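Local coordinates for protein dally-like, isoform A (Drosophila melanogaster, PDB 6XTZ) that binds Wnt and Hedgehog-family proteins as a glypican, probably a cell-surface proteoglycan, and shields the lipid of Wnt so that it can signal at a distance, at residues A[63-68]-A[465-470]; A[71-76]-A[458-463]; A[228-233]-A[252-257]. The protein carries 5 engineered substitutions. One frame throughout, in Å; residues are numbered along the deposited sequence.

The three contacts are nested along the chain: 63-68 with 465-470 (interaction 1) closes the widest loop, 71-76 with 458-463 (interaction 2) lies within it, and 228-233 with 252-257 (interaction 3) within both. Interactions 1 and 2 share helices 51-110 and 459-467, their centres about 11 Å apart. Interaction 3 joins helices 224-234 and 248-258 of the earlier part, its centre about 11 Å from that of interaction 1 and 18 Å from that of interaction 2. Interactions 1 and 3 touch, C468, V467 and H465 meeting I255 and V252. Interactions 1 and 2 tie helix 459-467, which follows an unmodelled region, to helix 51-110; the palmitoleoyl-serine pocket of this glypican core uses none of the segments.

Interaction 1: A[63-68]-A[465-470]; sequences QQLEGH and HSVCSN
H68 and V467 mark the closest backbone approach, 6.9 Å from CA of H68 to CA of V467, where helix 51-110 passes the end of helix 459-467. C468 is the first residue to leave helical geometry, and the chain goes on as a loop through S469 and N470. H68 has the largest share of the contact: with CG anti to the backbone N (chi1 -178°), its imidazole reaches across to the other segment. NE2 of H68 and OG of S466 are hydrogen-bonded at 3.0 Å. That bond is fairly straight (157°), lies in the ring plane at its edge, and could run in either direction. V467 covers one face of the same ring, its CA 4.3 Å from the H68 ring centroid in a CH-pi contact offset toward the rim, while CG2 of V467 comes to 3.4 Å from CD2 of H68. The ring is thus held by edge and face at once. These residues belong to the elongated, all-helical glypican core, and the loop that leaves V467 is fastened by the disulfide of C468 to C251 on helix 248-258. One turn earlier on helix 51-110, L65 crosses V467 at about a right angle, CD1 of L65 fitting against both valine methyls, 3.7 Å from CG2 of V467. N470 is poorly ordered; its ND2 approaches ND1 of H68 to 3.6 Å with amide and ring planes nearly perpendicular (87°), and its OD1 takes a hydrogen bond from the backbone N of I473. Within the turn, OG of S469 donates to O of H465 over 3.0 Å, tying the first loop residues back to the last helical turn.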
loop_
_atom_site.group_PDB
_atom_site.type_symbol
_atom_site.label_atom_id
_atom_site.label_comp_id
_atom_site.label_asym_id
_atom_site.label_seq_id
_atom_site.Cartn_x
_atom_site.Cartn_y
_atom_site.Cartn_z
ATOM N N GLN A 63 -23.508 -12.738 8.091
ATOM C CA GLN A 63 -23.764 -11.477 7.403
ATOM C C GLN A 63 -23.229 -10.285 8.186
ATOM O O GLN A 63 -22.810 -9.292 7.583
ATOM C CB GLN A 63 -25.260 -11.310 7.140
ATOM C CG GLN A 63 -25.811 -12.272 6.101
ATOM C CD GLN A 63 -27.303 -12.107 5.884
ATOM O OE1 GLN A 63 -27.924 -11.187 6.419
ATOM N NE2 GLN A 63 -27.888 -13.002 5.096
ATOM N N GLN A 64 -23.236 -10.359 9.520
ATOM C CA GLN A 64 -22.696 -9.260 10.315
ATOM C C GLN A 64 -21.182 -9.169 10.177
ATOM O O GLN A 64 -20.628 -8.068 10.084
ATOM C CB GLN A 64 -23.094 -9.419 11.783
ATOM C CG GLN A 64 -24.557 -9.109 12.067
ATOM C CD GLN A 64 -24.914 -9.271 13.533
ATOM O OE1 GLN A 64 -24.091 -9.702 14.342
ATOM N NE2 GLN A 64 -26.148 -8.927 13.883
ATOM N N LEU A 65 -20.494 -10.314 10.164
ATOM C CA LEU A 65 -19.044 -10.293 9.999
ATOM C C LEU A 65 -18.660 -9.854 8.592
ATOM O O LEU A 65 -17.745 -9.042 8.417
ATOM C CB LEU A 65 -18.451 -11.666 10.318
ATOM C CG LEU A 65 -16.935 -11.796 10.130
ATOM C CD1 LEU A 65 -16.197 -10.699 10.882
ATOM C CD2 LEU A 65 -16.444 -13.168 10.571
ATOM N N GLU A 66 -19.352 -10.376 7.577
ATOM C CA GLU A 66 -19.051 -9.980 6.205
ATOM C C GLU A 66 -19.388 -8.514 5.965
ATOM O O GLU A 66 -18.687 -7.825 5.215
ATOM C CB GLU A 66 -19.799 -10.877 5.220
ATOM C CG GLU A 66 -19.137 -12.231 5.017
ATOM C CD GLU A 66 -19.900 -13.129 4.061
ATOM O OE1 GLU A 66 -21.137 -12.976 3.951
ATOM O OE2 GLU A 66 -19.259 -13.989 3.419
ATOM N N GLY A 67 -20.451 -8.015 6.598
ATOM C CA GLY A 67 -20.780 -6.606 6.464
ATOM C C GLY A 67 -19.759 -5.701 7.130
ATOM O O GLY A 67 -19.376 -4.668 6.573
ATOM N N HIS A 68 -19.301 -6.077 8.327
ATOM C CA HIS A 68 -18.348 -5.242 9.051
ATOM C C HIS A 68 -17.004 -5.182 8.335
ATOM O O HIS A 68 -16.398 -4.110 8.234
ATOM C CB HIS A 68 -18.174 -5.762 10.478
ATOM C CG HIS A 68 -17.251 -4.933 11.319
ATOM N ND1 HIS A 68 -17.701 -3.933 12.155
ATOM C CD2 HIS A 68 -15.904 -4.957 11.452
ATOM C CE1 HIS A 68 -16.671 -3.378 12.767
ATOM N NE2 HIS A 68 -15.569 -3.980 12.358
ATOM N N HIS A 465 -10.063 -7.660 16.416
ATOM C CA HIS A 465 -10.308 -6.788 17.558
ATOM C C HIS A 465 -11.372 -5.746 17.246
ATOM O O HIS A 465 -12.119 -5.334 18.142
ATOM C CB HIS A 465 -9.007 -6.114 17.990
ATOM C CG HIS A 465 -7.928 -7.082 18.357
ATOM N ND1 HIS A 465 -7.726 -7.517 19.650
ATOM C CD2 HIS A 465 -7.003 -7.716 17.598
ATOM C CE1 HIS A 465 -6.716 -8.369 19.672
ATOM N NE2 HIS A 465 -6.261 -8.507 18.440
ATOM N N SER A 466 -11.466 -5.316 15.987
ATOM C CA SER A 466 -12.492 -4.348 15.613
ATOM C C SER A 466 -13.870 -4.997 15.564
ATOM O O SER A 466 -14.866 -4.385 15.967
ATOM C CB SER A 466 -12.146 -3.712 14.267
ATOM O OG SER A 466 -13.192 -2.869 13.818
ATOM N N VAL A 467 -13.947 -6.237 15.077
ATOM C CA VAL A 467 -15.230 -6.929 14.998
ATOM C C VAL A 467 -15.780 -7.208 16.393
ATOM O O VAL A 467 -16.985 -7.084 16.635
ATOM C CB VAL A 467 -15.087 -8.222 14.173
ATOM C CG1 VAL A 467 -16.379 -9.024 14.203
ATOM C CG2 VAL A 467 -14.696 -7.897 12.741
ATOM N N CYS A 468 -14.911 -7.569 17.336
ATOM C CA CYS A 468 -15.339 -7.926 18.683
ATOM C C CYS A 468 -15.627 -6.715 19.567
ATOM O O CYS A 468 -15.803 -6.888 20.779
ATOM C CB CYS A 468 -14.283 -8.813 19.352
ATOM S SG CYS A 468 -13.990 -10.387 18.507
ATOM N N SER A 469 -15.693 -5.509 19.002
ATOM C CA SER A 469 -15.945 -4.303 19.777
ATOM C C SER A 469 -17.186 -3.539 19.337
ATOM O O SER A 469 -17.452 -2.461 19.882
ATOM C CB SER A 469 -14.729 -3.366 19.714
ATOM O OG SER A 469 -13.602 -3.945 20.348
ATOM N N ASN A 470 -17.952 -4.055 18.377
ATOM C CA ASN A 470 -19.129 -3.357 17.885
ATOM C C ASN A 470 -20.348 -3.693 18.745
ATOM O O ASN A 470 -20.273 -4.460 19.707
ATOM C CB ASN A 470 -19.378 -3.694 16.413
ATOM C CG ASN A 470 -19.478 -5.191 16.156
ATOM O OD1 ASN A 470 -19.647 -5.988 17.078
ATOM N ND2 ASN A 470 -19.381 -5.575 14.888
#

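Interaction 2: A[71-76]-A[458-463]; sequences DQISRM and KFWSNL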
loop_
_atom_site.group_PDB
_atom_site.type_symbol
_atom_site.label_atom_id
_atom_site.label_comp_id
_atom_site.label_asym_id
_atom_site.label_seq_id
_atom_site.Cartn_x
_atom_site.Cartn_y
_atom_site.Cartn_z
ATOM N N ASP A 71 -17.226 -3.043 5.019
ATOM C CA ASP A 71 -17.204 -1.602 5.243
ATOM C C ASP A 71 -15.805 -1.119 5.609
ATOM O O ASP A 71 -15.372 -0.054 5.153
ATOM C CB ASP A 71 -18.205 -1.228 6.336
ATOM C CG ASP A 71 -18.205 0.256 6.643
ATOM O OD1 ASP A 71 -18.607 1.043 5.762
ATOM O OD2 ASP A 71 -17.804 0.634 7.763
ATOM N N GLN A 72 -15.084 -1.888 6.427
ATOM C CA GLN A 72 -13.738 -1.491 6.826
ATOM C C GLN A 72 -12.770 -1.545 5.651
ATOM O O GLN A 72 -11.966 -0.626 5.458
ATOM C CB GLN A 72 -13.246 -2.385 7.964
ATOM C CG GLN A 72 -13.985 -2.189 9.276
ATOM C CD GLN A 72 -13.663 -0.861 9.928
ATOM O OE1 GLN A 72 -12.517 -0.410 9.911
ATOM N NE2 GLN A 72 -14.675 -0.223 10.504
ATOM N N ILE A 73 -12.837 -2.610 4.851
ATOM C CA ILE A 73 -11.870 -2.796 3.776
ATOM C C ILE A 73 -12.121 -1.803 2.646
ATOM O O ILE A 73 -11.189 -1.169 2.140
ATOM C CB ILE A 73 -11.908 -4.250 3.271
ATOM C CG1 ILE A 73 -11.415 -5.206 4.359
ATOM C CG2 ILE A 73 -11.075 -4.398 2.015
ATOM C CD1 ILE A 73 -11.596 -6.672 4.008
ATOM N N SER A 74 -13.384 -1.649 2.235
ATOM C CA SER A 74 -13.683 -0.762 1.114
ATOM C C SER A 74 -13.405 0.698 1.455
ATOM O O SER A 74 -13.025 1.476 0.571
ATOM C CB SER A 74 -15.138 -0.932 0.676
ATOM O OG SER A 74 -16.026 -0.476 1.678
ATOM N N ARG A 75 -13.589 1.089 2.717
ATOM C CA ARG A 75 -13.312 2.467 3.108
ATOM C C ARG A 75 -11.813 2.744 3.121
ATOM O O ARG A 75 -11.372 3.819 2.696
ATOM C CB ARG A 75 -13.936 2.755 4.471
ATOM C CG ARG A 75 -13.831 4.199 4.928
ATOM C CD ARG A 75 -15.072 4.603 5.709
ATOM N NE ARG A 75 -15.612 3.488 6.482
ATOM C CZ ARG A 75 -15.246 3.190 7.724
ATOM N NH1 ARG A 75 -14.335 3.927 8.345
ATOM N NH2 ARG A 75 -15.791 2.154 8.346
ATOM N N MET A 76 -11.013 1.789 3.600
ATOM C CA MET A 76 -9.564 1.931 3.513
ATOM C C MET A 76 -9.106 1.929 2.061
ATOM O O MET A 76 -8.277 2.754 1.658
ATOM C CB MET A 76 -8.868 0.812 4.288
ATOM C CG MET A 76 -7.356 0.822 4.129
ATOM S SD MET A 76 -6.548 -0.676 4.711
ATOM C CE MET A 76 -7.144 -1.873 3.519
ATOM N N LYS A 458 -1.475 -1.782 10.879
ATOM C CA LYS A 458 -2.016 -2.940 11.578
ATOM C C LYS A 458 -3.483 -3.186 11.241
ATOM O O LYS A 458 -4.215 -3.760 12.053
ATOM C CB LYS A 458 -1.846 -2.772 13.088
ATOM C CG LYS A 458 -0.412 -2.549 13.545
ATOM C CD LYS A 458 0.400 -3.832 13.481
ATOM C CE LYS A 458 1.758 -3.654 14.144
ATOM N NZ LYS A 458 2.520 -4.932 14.194
ATOM N N PHE A 459 -3.925 -2.762 10.053
ATOM C CA PHE A 459 -5.347 -2.820 9.724
ATOM C C PHE A 459 -5.869 -4.251 9.736
ATOM O O PHE A 459 -6.944 -4.522 10.284
ATOM C CB PHE A 459 -5.601 -2.174 8.361
ATOM C CG PHE A 459 -6.993 -2.399 7.838
ATOM C CD1 PHE A 459 -8.039 -1.584 8.239
ATOM C CD2 PHE A 459 -7.258 -3.432 6.951
ATOM C CE1 PHE A 459 -9.322 -1.794 7.764
ATOM C CE2 PHE A 459 -8.539 -3.648 6.477
ATOM C CZ PHE A 459 -9.571 -2.827 6.882
ATOM N N TRP A 460 -5.124 -5.181 9.139
ATOM C CA TRP A 460 -5.633 -6.535 8.962
ATOM C C TRP A 460 -5.621 -7.327 10.265
ATOM O O TRP A 460 -6.568 -8.067 10.548
ATOM C CB TRP A 460 -4.828 -7.249 7.875
ATOM C CG TRP A 460 -4.947 -6.565 6.547
ATOM C CD1 TRP A 460 -4.055 -5.698 5.988
ATOM C CD2 TRP A 460 -6.038 -6.669 5.624
ATOM N NE1 TRP A 460 -4.517 -5.265 4.768
ATOM C CE2 TRP A 460 -5.733 -5.846 4.522
ATOM C CE3 TRP A 460 -7.239 -7.384 5.619
ATOM C CZ2 TRP A 460 -6.585 -5.717 3.426
ATOM C CZ3 TRP A 460 -8.085 -7.254 4.532
ATOM C CH2 TRP A 460 -7.754 -6.428 3.450
ATOM N N SER A 461 -4.570 -7.183 11.075
ATOM C CA SER A 461 -4.538 -7.878 12.357
ATOM C C SER A 461 -5.479 -7.249 13.375
ATOM O O SER A 461 -5.811 -7.894 14.375
ATOM C CB SER A 461 -3.113 -7.910 12.914
ATOM O OG SER A 461 -2.601 -6.602 13.110
ATOM N N ASN A 462 -5.918 -6.015 13.141
ATOM C CA ASN A 462 -6.849 -5.336 14.032
ATOM C C ASN A 462 -8.306 -5.630 13.702
ATOM O O ASN A 462 -9.182 -5.309 14.512
ATOM C CB ASN A 462 -6.606 -3.823 13.987
ATOM C CG ASN A 462 -7.360 -3.076 15.068
ATOM O OD1 ASN A 462 -6.947 -3.056 16.227
ATOM N ND2 ASN A 462 -8.467 -2.447 14.692
ATOM N N LEU A 463 -8.586 -6.226 12.539
ATOM C CA LEU A 463 -9.967 -6.555 12.189
ATOM C C LEU A 463 -10.649 -7.431 13.232
ATOM O O LEU A 463 -11.768 -7.085 13.653
ATOM C CB LEU A 463 -10.011 -7.198 10.798
ATOM C CG LEU A 463 -10.211 -6.251 9.614
ATOM C CD1 LEU A 463 -10.164 -7.019 8.306
ATOM C CD2 LEU A 463 -11.530 -5.508 9.753
#
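The carbonyl O of Q72 accepts the backbone N-H of M76 at 3.2 Å and also meets the ring of F459, with CZ of F459 3.6 Å from O of Q72. No hydrogen bond crosses between the segments; they are joined by apolar and sulfur-aromatic contacts. M76 reaches out from the facing helix to F459: its SD lies over one face of the phenylalanine, 3.7 Å from the F459 ring centroid and 17° off the normal, a Met-aromatic contact. A bend at chi3 (67°) turns CE of M76 back over the same ring, in a CH-pi contact, and on to 3.9 Å from CZ2 of W460. Helices 51-110 and 459-467 run antiparallel here (164°), their local axes 11.6 Å apart, a wide gap in this all-helical glypican core that the two large aromatics fill. CD2 of F459 stands 3.6 Å above the plane of the W460 ring, over its centre. I73 takes the adjoining place, its CG1 at the edge of the F459 ring and its CD1 3.6 Å from CZ3 of W460. W269 and F265 of helix 263-283 meet W460 edge-to-face. At the other end of the contact, CD2 of L463 touches CB of Q72.

Interaction 3: A[228-233]-A[252-257]; sequences GALTKM and VNVIKG
V254 stands at the centre of this contact, its two methyls parted between different turns of helix 224-234. CG1 of V254, anti to the backbone N (chi1 174°), rests against the backbone of A229, 3.5 Å from O of A229, and also touches the alanine methyl, with CB of A229 4.0 Å away. CG2 of V254 turns to the next turn, 3.8 Å from CB of M233. With an alanine at V254 both methyls go, which is likely to open a gap between the two helices and take from A229 and M233 their closest apolar partner in 252-257. L230 and I255 meet beside the valine, crossing obliquely, with CD1 of L230 3.6 Å from CD1 of I255. M233 is bent at chi2 (-90°) and again at chi3, which brings its CE to the same isoleucine, although more loosely, 4.3 Å from CD1 of I255. On the far side of helix 224-234, OG1 of T231 donates to O of G228 at 3.1 Å; the amide N of K232 reaches that oxygen from the same face of its plane, so a single carbonyl serves two donors. Further out, L65 of helix 51-110 packs on both L230 and I255, and V467 of helix 459-467 also touches I255. N253 is fixed from behind by bonds to the hydroxyl of Y492 and the backbone of S495 and T497. The two helices run antiparallel (crossing angle -161°) and share the disulfide C226-C258, a disulfide-linked antiparallel pair within the cysteine-rich lobe of the glypican core.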
loop_
_atom_site.group_PDB
_atom_site.type_symbol
_atom_site.label_atom_id
_atom_site.label_comp_id
_atom_site.label_asym_id
_atom_site.label_seq_id
_atom_site.Cartn_x
_atom_site.Cartn_y
_atom_site.Cartn_z
ATOM N N GLY A 228 -19.653 -22.232 11.728
ATOM C CA GLY A 228 -19.837 -23.021 12.937
ATOM C C GLY A 228 -19.210 -22.379 14.159
ATOM O O GLY A 228 -19.855 -22.233 15.201
ATOM N N ALA A 229 -17.939 -21.986 14.050
ATOM C CA ALA A 229 -17.253 -21.374 15.182
ATOM C C ALA A 229 -17.841 -20.014 15.531
ATOM O O ALA A 229 -17.837 -19.620 16.702
ATOM C CB ALA A 229 -15.760 -21.242 14.884
ATOM N N LEU A 230 -18.355 -19.291 14.534
ATOM C CA LEU A 230 -18.893 -17.957 14.778
ATOM C C LEU A 230 -20.176 -18.017 15.598
ATOM O O LEU A 230 -20.387 -17.191 16.494
ATOM C CB LEU A 230 -19.135 -17.252 13.443
ATOM C CG LEU A 230 -19.354 -15.741 13.441
ATOM C CD1 LEU A 230 -18.137 -15.035 14.010
ATOM C CD2 LEU A 230 -19.637 -15.264 12.026
ATOM N N THR A 231 -21.042 -18.988 15.311
ATOM C CA THR A 231 -22.311 -19.086 16.023
ATOM C C THR A 231 -22.128 -19.643 17.428
ATOM O O THR A 231 -22.805 -19.201 18.364
ATOM C CB THR A 231 -23.282 -19.955 15.233
ATOM O OG1 THR A 231 -22.776 -21.291 15.175
ATOM C CG2 THR A 231 -23.408 -19.426 13.834
ATOM N N LYS A 232 -21.226 -20.615 17.593
ATOM C CA LYS A 232 -20.916 -21.113 18.928
ATOM C C LYS A 232 -20.380 -20.004 19.820
ATOM O O LYS A 232 -20.633 -19.999 21.030
ATOM C CB LYS A 232 -19.912 -22.265 18.838
ATOM C CG LYS A 232 -19.618 -22.948 20.165
ATOM C CD LYS A 232 -18.578 -24.045 19.997
ATOM C CE LYS A 232 -18.247 -24.704 21.323
ATOM N NZ LYS A 232 -17.203 -25.755 21.178
ATOM N N MET A 233 -19.659 -19.044 19.237
ATOM C CA MET A 233 -19.091 -17.952 20.016
ATOM C C MET A 233 -20.139 -16.895 20.339
ATOM O O MET A 233 -20.237 -16.441 21.484
ATOM C CB MET A 233 -17.912 -17.331 19.258
ATOM C CG MET A 233 -17.200 -16.201 19.986
ATOM S SD MET A 233 -17.886 -14.570 19.644
ATOM C CE MET A 233 -17.744 -14.504 17.858
ATOM N N VAL A 252 -11.920 -12.991 19.706
ATOM C CA VAL A 252 -10.809 -12.649 18.818
ATOM C C VAL A 252 -10.283 -13.894 18.112
ATOM O O VAL A 252 -9.995 -13.867 16.909
ATOM C CB VAL A 252 -9.694 -11.928 19.600
ATOM C CG1 VAL A 252 -8.455 -11.765 18.733
ATOM C CG2 VAL A 252 -10.182 -10.572 20.087
ATOM N N ASN A 253 -10.158 -15.004 18.843
ATOM C CA ASN A 253 -9.668 -16.236 18.234
ATOM C C ASN A 253 -10.611 -16.744 17.151
ATOM O O ASN A 253 -10.157 -17.309 16.150
ATOM C CB ASN A 253 -9.464 -17.308 19.303
ATOM C CG ASN A 253 -8.212 -17.081 20.121
ATOM O OD1 ASN A 253 -7.233 -16.520 19.630
ATOM N ND2 ASN A 253 -8.235 -17.520 21.374
ATOM N N VAL A 254 -11.918 -16.555 17.329
ATOM C CA VAL A 254 -12.876 -17.021 16.331
ATOM C C VAL A 254 -12.787 -16.171 15.069
ATOM O O VAL A 254 -12.721 -16.696 13.951
ATOM C CB VAL A 254 -14.301 -17.027 16.913
ATOM C CG1 VAL A 254 -15.317 -17.370 15.833
ATOM C CG2 VAL A 254 -14.393 -18.017 18.063
ATOM N N ILE A 255 -12.778 -14.846 15.228
ATOM C CA ILE A 255 -12.695 -13.971 14.062
ATOM C C ILE A 255 -11.359 -14.153 13.351
ATOM O O ILE A 255 -11.290 -14.118 12.117
ATOM C CB ILE A 255 -12.926 -12.504 14.465
ATOM C CG1 ILE A 255 -14.181 -12.378 15.330
ATOM C CG2 ILE A 255 -13.067 -11.635 13.225
ATOM C CD1 ILE A 255 -15.456 -12.745 14.611
ATOM N N LYS A 256 -10.279 -14.356 14.112
ATOM C CA LYS A 256 -8.982 -14.623 13.495
ATOM C C LYS A 256 -9.035 -15.870 12.620
ATOM O O LYS A 256 -8.417 -15.912 11.551
ATOM C CB LYS A 256 -7.899 -14.771 14.565
ATOM C CG LYS A 256 -7.334 -13.455 15.071
ATOM C CD LYS A 256 -6.054 -13.682 15.861
ATOM C CE LYS A 256 -5.336 -12.374 16.146
ATOM N NZ LYS A 256 -3.990 -12.605 16.734
ATOM N N GLY A 257 -9.771 -16.893 13.056
ATOM C CA GLY A 257 -9.905 -18.087 12.239
ATOM C C GLY A 257 -10.785 -17.864 11.026
ATOM O O GLY A 257 -10.477 -18.338 9.929
#